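Local atomic coordinates of transcription regulator (Haloarcula marismortui ATCC 43049, PDB entry 3CRJ), a protein that probably binds cis-regulatory DNA as a dimeric TetR-family transcription factor and represses transcription. Residues N90-P104 and T180-E192. Sequence-based numbering, arbitrary orientation.
Sequences NLLLDELLVKPQENP and TEELETARQTASE
Helix 90-97, whose Leu-97 and Asn-90 lie nearest Leu-183 and Ser-191, runs nearly antiparallel to helix 181-192, the axes 10.0 Å apart at 159°. Arg-187 fills the hole formed by Asn-90, Leu-93, Asp-94 and Leu-97. With CG anti to the backbone N (chi1 -172°) and a bend at chi2, its chain passes Leu-97 CB and lays one guanidinium face over Leu-93 CB. Arg-187 NE and NH2 grip Asp-94 OD1 side-on at 2.9 Å and 3.1 Å; the carboxylate is turned 44° from the guanidinium. Arg-187 NH2 also reaches Asn-90 OD1 (3.0 Å), almost in the guanidinium plane, while Arg-187 NH1 bonds to Ser-191 OG (3.0 Å) one turn along its own helix. In return, Leu-97 sits as a knob among Leu-183, Ala-186, Arg-187 and Ala-190, and Ile-167 of helix 156-176 also packs on it. Farther along the chain, the Gln-101 and Leu-183 side chains run alongside one another, oppositely directed, and Gln-101 NE2 donates to Leu-97 O (2.7 Å). Within the TetR-type C-terminal domain the contact joins helix 85-97 to helix 181-198, which meets the second subunit through Thr-189 and Glu-192. A leucine in place of Arg-187 would probably leave Asp-94 without this countercharge and Asn-90 OD1 and Ser-191 OG without this donor. With all three nitrogens bonded and Leu-93 on one face, the guanidinium is probably fixed in its rotation.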
ATOM      1  N   ASN A  90     -22.115  -4.112  -0.221  1.00 56.66           N
ATOM      2  CA  ASN A  90     -21.898  -3.001  -1.140  1.00 56.64           C
ATOM      3  C   ASN A  90     -21.664  -1.671  -0.442  1.00 56.99           C
ATOM      4  O   ASN A  90     -20.709  -0.960  -0.752  1.00 57.60           O
ATOM      5  CB  ASN A  90     -23.029  -2.907  -2.165  1.00 56.35           C
ATOM      6  CG  ASN A  90     -22.861  -3.903  -3.280  1.00 54.38           C
ATOM      7  OD1 ASN A  90     -21.769  -4.066  -3.804  1.00 54.17           O
ATOM      8  ND2 ASN A  90     -23.934  -4.581  -3.640  1.00 52.79           N
ATOM      9  N   LEU A  91     -22.538  -1.355   0.507  1.00 57.04           N
ATOM     10  CA  LEU A  91     -22.478  -0.121   1.256  1.00 56.85           C
ATOM     11  C   LEU A  91     -21.182  -0.012   2.032  1.00 56.90           C
ATOM     12  O   LEU A  91     -20.611   1.064   2.141  1.00 56.70           O
ATOM     13  CB  LEU A  91     -23.676  -0.047   2.189  1.00 56.77           C
ATOM     14  CG  LEU A  91     -24.902   0.734   1.692  1.00 57.87           C
ATOM     15  CD1 LEU A  91     -25.087   0.711   0.172  1.00 56.62           C
ATOM     16  CD2 LEU A  91     -26.197   0.285   2.428  1.00 56.90           C
ATOM     17  N   LEU A  92     -20.703  -1.129   2.564  1.00 57.30           N
ATOM     18  CA  LEU A  92     -19.400  -1.115   3.234  1.00 57.69           C
ATOM     19  C   LEU A  92     -18.291  -0.862   2.232  1.00 58.08           C
ATOM     20  O   LEU A  92     -17.449   0.007   2.450  1.00 58.57           O
ATOM     21  CB  LEU A  92     -19.151  -2.403   4.001  1.00 57.31           C
ATOM     22  CG  LEU A  92     -19.630  -2.327   5.440  1.00 58.08           C
ATOM     23  CD1 LEU A  92     -20.900  -1.521   5.558  1.00 57.53           C
ATOM     24  CD2 LEU A  92     -19.817  -3.716   6.005  1.00 58.59           C
ATOM     25  N   LEU A  93     -18.311  -1.600   1.123  1.00 57.98           N
ATOM     26  CA  LEU A  93     -17.337  -1.379   0.083  1.00 58.29           C
ATOM     27  C   LEU A  93     -17.364   0.048  -0.416  1.00 58.55           C
ATOM     28  O   LEU A  93     -16.299   0.624  -0.631  1.00 58.44           O
ATOM     29  CB  LEU A  93     -17.518  -2.347  -1.074  1.00 58.08           C
ATOM     30  CG  LEU A  93     -17.183  -3.758  -0.629  1.00 59.13           C
ATOM     31  CD1 LEU A  93     -17.618  -4.760  -1.712  1.00 57.00           C
ATOM     32  CD2 LEU A  93     -15.678  -3.858  -0.237  1.00 56.93           C
ATOM     33  N   ASP A  94     -18.557   0.614  -0.603  1.00 58.84           N
ATOM     34  CA  ASP A  94     -18.657   2.015  -0.986  1.00 59.81           C
ATOM     35  C   ASP A  94     -17.975   2.878   0.044  1.00 60.31           C
ATOM     36  O   ASP A  94     -17.153   3.715  -0.294  1.00 60.51           O
ATOM     37  CB  ASP A  94     -20.088   2.447  -1.129  1.00 59.74           C
ATOM     38  CG  ASP A  94     -20.755   1.823  -2.312  1.00 61.58           C
ATOM     39  OD1 ASP A  94     -20.082   1.087  -3.081  1.00 62.46           O
ATOM     40  OD2 ASP A  94     -21.977   2.057  -2.454  1.00 63.91           O
ATOM     41  N   GLU A  95     -18.280   2.632   1.306  1.00 61.22           N
ATOM     42  CA  GLU A  95     -17.687   3.383   2.391  1.00 62.48           C
ATOM     43  C   GLU A  95     -16.155   3.357   2.361  1.00 62.63           C
ATOM     44  O   GLU A  95     -15.507   4.379   2.588  1.00 63.74           O
ATOM     45  CB  GLU A  95     -18.208   2.869   3.717  1.00 62.41           C
ATOM     46  CG  GLU A  95     -18.383   3.958   4.711  1.00 66.46           C
ATOM     47  CD  GLU A  95     -19.390   5.007   4.262  1.00 71.32           C
ATOM     48  OE1 GLU A  95     -19.071   6.215   4.388  1.00 72.43           O
ATOM     49  OE2 GLU A  95     -20.493   4.626   3.779  1.00 73.66           O
ATOM     50  N   LEU A  96     -15.580   2.210   2.049  1.00 62.47           N
ATOM     51  CA  LEU A  96     -14.135   2.059   2.090  1.00 62.27           C
ATOM     52  C   LEU A  96     -13.471   2.522   0.789  1.00 62.63           C
ATOM     53  O   LEU A  96     -12.294   2.880   0.785  1.00 62.39           O
ATOM     54  CB  LEU A  96     -13.770   0.598   2.353  1.00 61.85           C
ATOM     55  CG  LEU A  96     -14.090  -0.027   3.707  1.00 59.93           C
ATOM     56  CD1 LEU A  96     -14.537  -1.473   3.552  1.00 56.71           C
ATOM     57  CD2 LEU A  96     -12.870   0.081   4.577  1.00 56.76           C
ATOM     58  N   LEU A  97     -14.223   2.526  -0.308  1.00 63.27           N
ATOM     59  CA  LEU A  97     -13.624   2.752  -1.634  1.00 64.18           C
ATOM     60  C   LEU A  97     -14.150   3.944  -2.419  1.00 65.44           C
ATOM     61  O   LEU A  97     -13.421   4.489  -3.217  1.00 65.97           O
ATOM     62  CB  LEU A  97     -13.672   1.489  -2.503  1.00 63.63           C
ATOM     63  CG  LEU A  97     -12.443   0.590  -2.665  1.00 62.43           C
ATOM     64  CD1 LEU A  97     -11.362   0.880  -1.662  1.00 62.06           C
ATOM     65  CD2 LEU A  97     -12.850  -0.867  -2.622  1.00 59.32           C
ATOM     66  N   VAL A  98     -15.394   4.359  -2.216  1.00 67.28           N
ATOM     67  CA  VAL A  98     -15.876   5.554  -2.918  1.00 69.06           C
ATOM     68  C   VAL A  98     -15.745   6.851  -2.105  1.00 70.49           C
ATOM     69  O   VAL A  98     -15.292   7.864  -2.634  1.00 70.88           O
ATOM     70  CB  VAL A  98     -17.285   5.364  -3.521  1.00 68.57           C
ATOM     71  CG1 VAL A  98     -17.429   3.939  -4.013  1.00 67.70           C
ATOM     72  CG2 VAL A  98     -18.360   5.693  -2.507  1.00 69.41           C
ATOM     73  N   LYS A  99     -16.119   6.814  -0.828  1.00 72.44           N
ATOM     74  CA  LYS A  99     -15.984   7.988   0.056  1.00 74.61           C
ATOM     75  C   LYS A  99     -14.577   8.617   0.073  1.00 75.52           C
ATOM     76  O   LYS A  99     -14.481   9.846   0.009  1.00 75.54           O
ATOM     77  CB  LYS A  99     -16.428   7.678   1.502  1.00 74.64           C
ATOM     78  CG  LYS A  99     -17.855   7.160   1.639  1.00 76.28           C
ATOM     79  CD  LYS A  99     -18.928   8.207   1.243  1.00 76.72           C
ATOM     80  CE  LYS A  99     -20.364   7.751   1.600  1.00 75.70           C
ATOM     81  NZ  LYS A  99     -20.680   6.327   1.285  1.00 74.35           N
ATOM     82  N   PRO A 100     -13.493   7.790   0.171  1.00 76.47           N
ATOM     83  CA  PRO A 100     -12.128   8.341   0.257  1.00 77.56           C
ATOM     84  C   PRO A 100     -11.609   8.974  -1.035  1.00 78.72           C
ATOM     85  O   PRO A 100     -10.463   9.482  -1.054  1.00 78.85           O
ATOM     86  CB  PRO A 100     -11.264   7.130   0.631  1.00 77.17           C
ATOM     87  CG  PRO A 100     -12.220   6.084   1.057  1.00 77.32           C
ATOM     88  CD  PRO A 100     -13.452   6.324   0.245  1.00 76.47           C
ATOM     89  N   GLN A 101     -12.436   8.956  -2.090  1.00 79.61           N
ATOM     90  CA  GLN A 101     -12.126   9.685  -3.325  1.00 80.61           C
ATOM     91  C   GLN A 101     -12.212  11.204  -3.134  1.00 81.29           C
ATOM     92  O   GLN A 101     -12.119  11.942  -4.123  1.00 81.64           O
ATOM     93  CB  GLN A 101     -12.962   9.184  -4.522  1.00 80.53           C
ATOM     94  CG  GLN A 101     -12.462   7.824  -5.079  1.00 80.61           C
ATOM     95  CD  GLN A 101     -13.476   7.071  -5.955  1.00 80.46           C
ATOM     96  OE1 GLN A 101     -13.931   7.569  -6.984  1.00 80.45           O
ATOM     97  NE2 GLN A 101     -13.790   5.845  -5.566  1.00 79.67           N
ATOM     98  N   GLU A 102     -12.376  11.653  -1.865  1.00 82.02           N
ATOM     99  CA  GLU A 102     -12.247  13.093  -1.446  1.00 82.21           C
ATOM    100  C   GLU A 102     -11.287  13.427  -0.250  1.00 82.30           C
ATOM    101  O   GLU A 102     -11.420  14.490   0.372  1.00 82.33           O
ATOM    102  CB  GLU A 102     -13.622  13.719  -1.194  1.00 82.08           C
ATOM    103  CG  GLU A 102     -14.495  13.838  -2.420  1.00 82.47           C
ATOM    104  CD  GLU A 102     -14.899  12.483  -2.962  1.00 82.85           C
ATOM    105  OE1 GLU A 102     -15.191  11.579  -2.151  1.00 83.76           O
ATOM    106  OE2 GLU A 102     -14.899  12.308  -4.199  1.00 83.22           O
ATOM    107  N   ASN A 103     -10.336  12.539   0.067  1.00 82.04           N
ATOM    108  CA  ASN A 103      -9.310  12.832   1.084  1.00 81.96           C
ATOM    109  C   ASN A 103      -7.839  12.717   0.578  1.00 81.20           C
ATOM    110  O   ASN A 103      -6.897  12.553   1.364  1.00 81.61           O
ATOM    111  CB  ASN A 103      -9.563  12.020   2.378  1.00 82.34           C
ATOM    112  CG  ASN A 103      -8.749  10.706   2.448  1.00 84.44           C
ATOM    113  OD1 ASN A 103      -8.721   9.902   1.504  1.00 85.92           O
ATOM    114  ND2 ASN A 103      -8.093  10.489   3.584  1.00 86.02           N
ATOM    115  N   PRO A 104      -7.625  12.882  -0.730  1.00 80.00           N
ATOM    116  CA  PRO A 104      -6.316  12.545  -1.277  1.00 79.42           C
ATOM    117  C   PRO A 104      -5.094  13.161  -0.560  1.00 78.79           C
ATOM    118  O   PRO A 104      -4.001  12.580  -0.610  1.00 79.50           O
ATOM    119  CB  PRO A 104      -6.397  13.062  -2.720  1.00 79.35           C
ATOM    120  CG  PRO A 104      -7.853  13.089  -3.026  1.00 79.46           C
ATOM    121  CD  PRO A 104      -8.532  13.431  -1.755  1.00 79.70           C
ATOM    122  N   THR A 180      -6.957   9.237  -8.050  1.00 62.71           N
ATOM    123  CA  THR A 180      -8.058   8.707  -7.252  1.00 62.98           C
ATOM    124  C   THR A 180      -8.903   7.753  -8.087  1.00 63.08           C
ATOM    125  O   THR A 180      -9.794   7.076  -7.549  1.00 63.03           O
ATOM    126  CB  THR A 180      -8.969   9.826  -6.655  1.00 63.42           C
ATOM    127  OG1 THR A 180      -9.726  10.452  -7.713  1.00 63.71           O
ATOM    128  CG2 THR A 180      -8.141  10.864  -5.884  1.00 62.08           C
ATOM    129  N   GLU A 181      -8.634   7.687  -9.395  1.00 63.05           N
ATOM    130  CA  GLU A 181      -9.291   6.661 -10.214  1.00 63.33           C
ATOM    131  C   GLU A 181      -8.964   5.233  -9.750  1.00 62.04           C
ATOM    132  O   GLU A 181      -9.735   4.330 -10.000  1.00 61.90           O
ATOM    133  CB  GLU A 181      -8.957   6.816 -11.694  1.00 63.92           C
ATOM    134  CG  GLU A 181      -9.793   7.876 -12.423  1.00 68.32           C
ATOM    135  CD  GLU A 181     -11.253   7.905 -11.954  1.00 74.21           C
ATOM    136  OE1 GLU A 181     -11.651   8.966 -11.406  1.00 76.62           O
ATOM    137  OE2 GLU A 181     -11.990   6.881 -12.110  1.00 76.33           O
ATOM    138  N   GLU A 182      -7.824   5.060  -9.079  1.00 60.67           N
ATOM    139  CA  GLU A 182      -7.366   3.786  -8.577  1.00 60.35           C
ATOM    140  C   GLU A 182      -8.338   3.136  -7.596  1.00 60.38           C
ATOM    141  O   GLU A 182      -8.459   1.900  -7.535  1.00 59.91           O
ATOM    142  CB  GLU A 182      -6.040   3.962  -7.856  1.00 60.63           C
ATOM    143  CG  GLU A 182      -4.916   4.368  -8.750  1.00 61.00           C
ATOM    144  CD  GLU A 182      -4.412   3.254  -9.633  1.00 61.56           C
ATOM    145  OE1 GLU A 182      -3.835   3.581 -10.693  1.00 64.04           O
ATOM    146  OE2 GLU A 182      -4.553   2.066  -9.270  1.00 62.86           O
ATOM    147  N   LEU A 183      -9.015   3.971  -6.818  1.00 59.67           N
ATOM    148  CA  LEU A 183     -10.016   3.479  -5.916  1.00 58.92           C
ATOM    149  C   LEU A 183     -11.256   3.093  -6.707  1.00 58.61           C
ATOM    150  O   LEU A 183     -11.947   2.130  -6.359  1.00 58.51           O
ATOM    151  CB  LEU A 183     -10.348   4.537  -4.855  1.00 58.68           C
ATOM    152  CG  LEU A 183      -9.195   5.197  -4.091  1.00 58.15           C
ATOM    153  CD1 LEU A 183      -9.651   6.490  -3.415  1.00 55.32           C
ATOM    154  CD2 LEU A 183      -8.603   4.247  -3.087  1.00 55.38           C
ATOM    155  N   GLU A 184     -11.548   3.843  -7.763  1.00 58.65           N
ATOM    156  CA  GLU A 184     -12.771   3.614  -8.509  1.00 59.40           C
ATOM    157  C   GLU A 184     -12.644   2.283  -9.265  1.00 59.13           C
ATOM    158  O   GLU A 184     -13.597   1.483  -9.277  1.00 59.39           O
ATOM    159  CB  GLU A 184     -13.099   4.796  -9.422  1.00 60.08           C
ATOM    160  CG  GLU A 184     -14.398   4.696 -10.229  1.00 64.43           C
ATOM    161  CD  GLU A 184     -15.690   4.731  -9.362  1.00 71.27           C
ATOM    162  OE1 GLU A 184     -16.118   3.663  -8.828  1.00 70.95           O
ATOM    163  OE2 GLU A 184     -16.301   5.835  -9.252  1.00 74.77           O
ATOM    164  N   THR A 185     -11.466   2.004  -9.827  1.00 58.36           N
ATOM    165  CA  THR A 185     -11.248   0.692 -10.447  1.00 58.10           C
ATOM    166  C   THR A 185     -11.233  -0.424  -9.392  1.00 57.53           C
ATOM    167  O   THR A 185     -11.807  -1.516  -9.621  1.00 58.22           O
ATOM    168  CB  THR A 185      -9.965   0.585 -11.304  1.00 58.23           C
ATOM    169  OG1 THR A 185      -8.874   0.231 -10.458  1.00 60.25           O
ATOM    170  CG2 THR A 185      -9.643   1.880 -12.088  1.00 57.50           C
ATOM    171  N   ALA A 186     -10.584  -0.171  -8.255  1.00 56.10           N
ATOM    172  CA  ALA A 186     -10.577  -1.151  -7.153  1.00 55.76           C
ATOM    173  C   ALA A 186     -11.973  -1.467  -6.619  1.00 55.40           C
ATOM    174  O   ALA A 186     -12.259  -2.603  -6.252  1.00 55.42           O
ATOM    175  CB  ALA A 186      -9.667  -0.719  -6.021  1.00 55.47           C
ATOM    176  N   ARG A 187     -12.842  -0.465  -6.594  1.00 54.99           N
ATOM    177  CA  ARG A 187     -14.228  -0.691  -6.237  1.00 54.59           C
ATOM    178  C   ARG A 187     -14.811  -1.747  -7.142  1.00 54.39           C
ATOM    179  O   ARG A 187     -15.524  -2.629  -6.656  1.00 55.44           O
ATOM    180  CB  ARG A 187     -15.046   0.614  -6.316  1.00 54.76           C
ATOM    181  CG  ARG A 187     -16.461   0.503  -5.778  1.00 54.55           C
ATOM    182  CD  ARG A 187     -16.493  -0.264  -4.422  1.00 55.67           C
ATOM    183  NE  ARG A 187     -17.853  -0.604  -3.980  1.00 55.52           N
ATOM    184  CZ  ARG A 187     -18.501  -1.728  -4.287  1.00 55.63           C
ATOM    185  NH1 ARG A 187     -17.927  -2.654  -5.056  1.00 56.37           N
ATOM    186  NH2 ARG A 187     -19.735  -1.926  -3.830  1.00 53.97           N
ATOM    187  N   GLN A 188     -14.509  -1.677  -8.440  1.00 54.37           N
ATOM    188  CA  GLN A 188     -15.014  -2.649  -9.428  1.00 54.71           C
ATOM    189  C   GLN A 188     -14.376  -4.024  -9.259  1.00 55.25           C
ATOM    190  O   GLN A 188     -15.064  -5.069  -9.361  1.00 54.66           O
ATOM    191  CB  GLN A 188     -14.776  -2.180 -10.856  1.00 54.43           C
ATOM    192  CG  GLN A 188     -15.442  -3.122 -11.848  1.00 56.01           C
ATOM    193  CD  GLN A 188     -15.294  -2.694 -13.297  1.00 56.97           C
ATOM    194  OE1 GLN A 188     -15.438  -1.519 -13.618  1.00 58.82           O
ATOM    195  NE2 GLN A 188     -15.010  -3.650 -14.176  1.00 53.77           N
ATOM    196  N   THR A 189     -13.060  -4.022  -9.007  1.00 55.51           N
ATOM    197  CA  THR A 189     -12.357  -5.247  -8.657  1.00 55.60           C
ATOM    198  C   THR A 189     -13.036  -5.906  -7.447  1.00 56.28           C
ATOM    199  O   THR A 189     -13.429  -7.087  -7.515  1.00 56.77           O
ATOM    200  CB  THR A 189     -10.908  -4.951  -8.353  1.00 55.71           C
ATOM    201  OG1 THR A 189     -10.311  -4.352  -9.503  1.00 55.98           O
ATOM    202  CG2 THR A 189     -10.154  -6.223  -7.994  1.00 55.15           C
ATOM    203  N   ALA A 190     -13.222  -5.143  -6.369  1.00 55.72           N
ATOM    204  CA  ALA A 190     -13.959  -5.643  -5.216  1.00 56.29           C
ATOM    205  C   ALA A 190     -15.320  -6.264  -5.584  1.00 57.11           C
ATOM    206  O   ALA A 190     -15.625  -7.345  -5.113  1.00 57.71           O
ATOM    207  CB  ALA A 190     -14.129  -4.561  -4.157  1.00 55.98           C
ATOM    208  N   SER A 191     -16.141  -5.621  -6.412  1.00 57.41           N
ATOM    209  CA  SER A 191     -17.410  -6.270  -6.776  1.00 58.32           C
ATOM    210  C   SER A 191     -17.215  -7.540  -7.589  1.00 58.21           C
ATOM    211  O   SER A 191     -17.794  -8.568  -7.263  1.00 58.66           O
ATOM    212  CB  SER A 191     -18.402  -5.336  -7.482  1.00 58.61           C
ATOM    213  OG  SER A 191     -19.336  -4.881  -6.516  1.00 61.08           O
ATOM    214  N   GLU A 192     -16.380  -7.480  -8.624  1.00 57.72           N
ATOM    215  CA  GLU A 192     -16.105  -8.662  -9.429  1.00 56.34           C
ATOM    216  C   GLU A 192     -15.616  -9.791  -8.539  1.00 56.53           C
ATOM    217  O   GLU A 192     -16.130 -10.921  -8.615  1.00 56.80           O
ATOM    218  CB  GLU A 192     -15.088  -8.357 -10.530  1.00 56.03           C
ATOM    219  CG  GLU A 192     -15.627  -7.521 -11.656  1.00 54.34           C
ATOM    220  CD  GLU A 192     -14.543  -6.824 -12.449  1.00 55.27           C
ATOM    221  OE1 GLU A 192     -13.399  -6.722 -11.968  1.00 56.81           O
ATOM    222  OE2 GLU A 192     -14.832  -6.349 -13.565  1.00 55.68           O
TER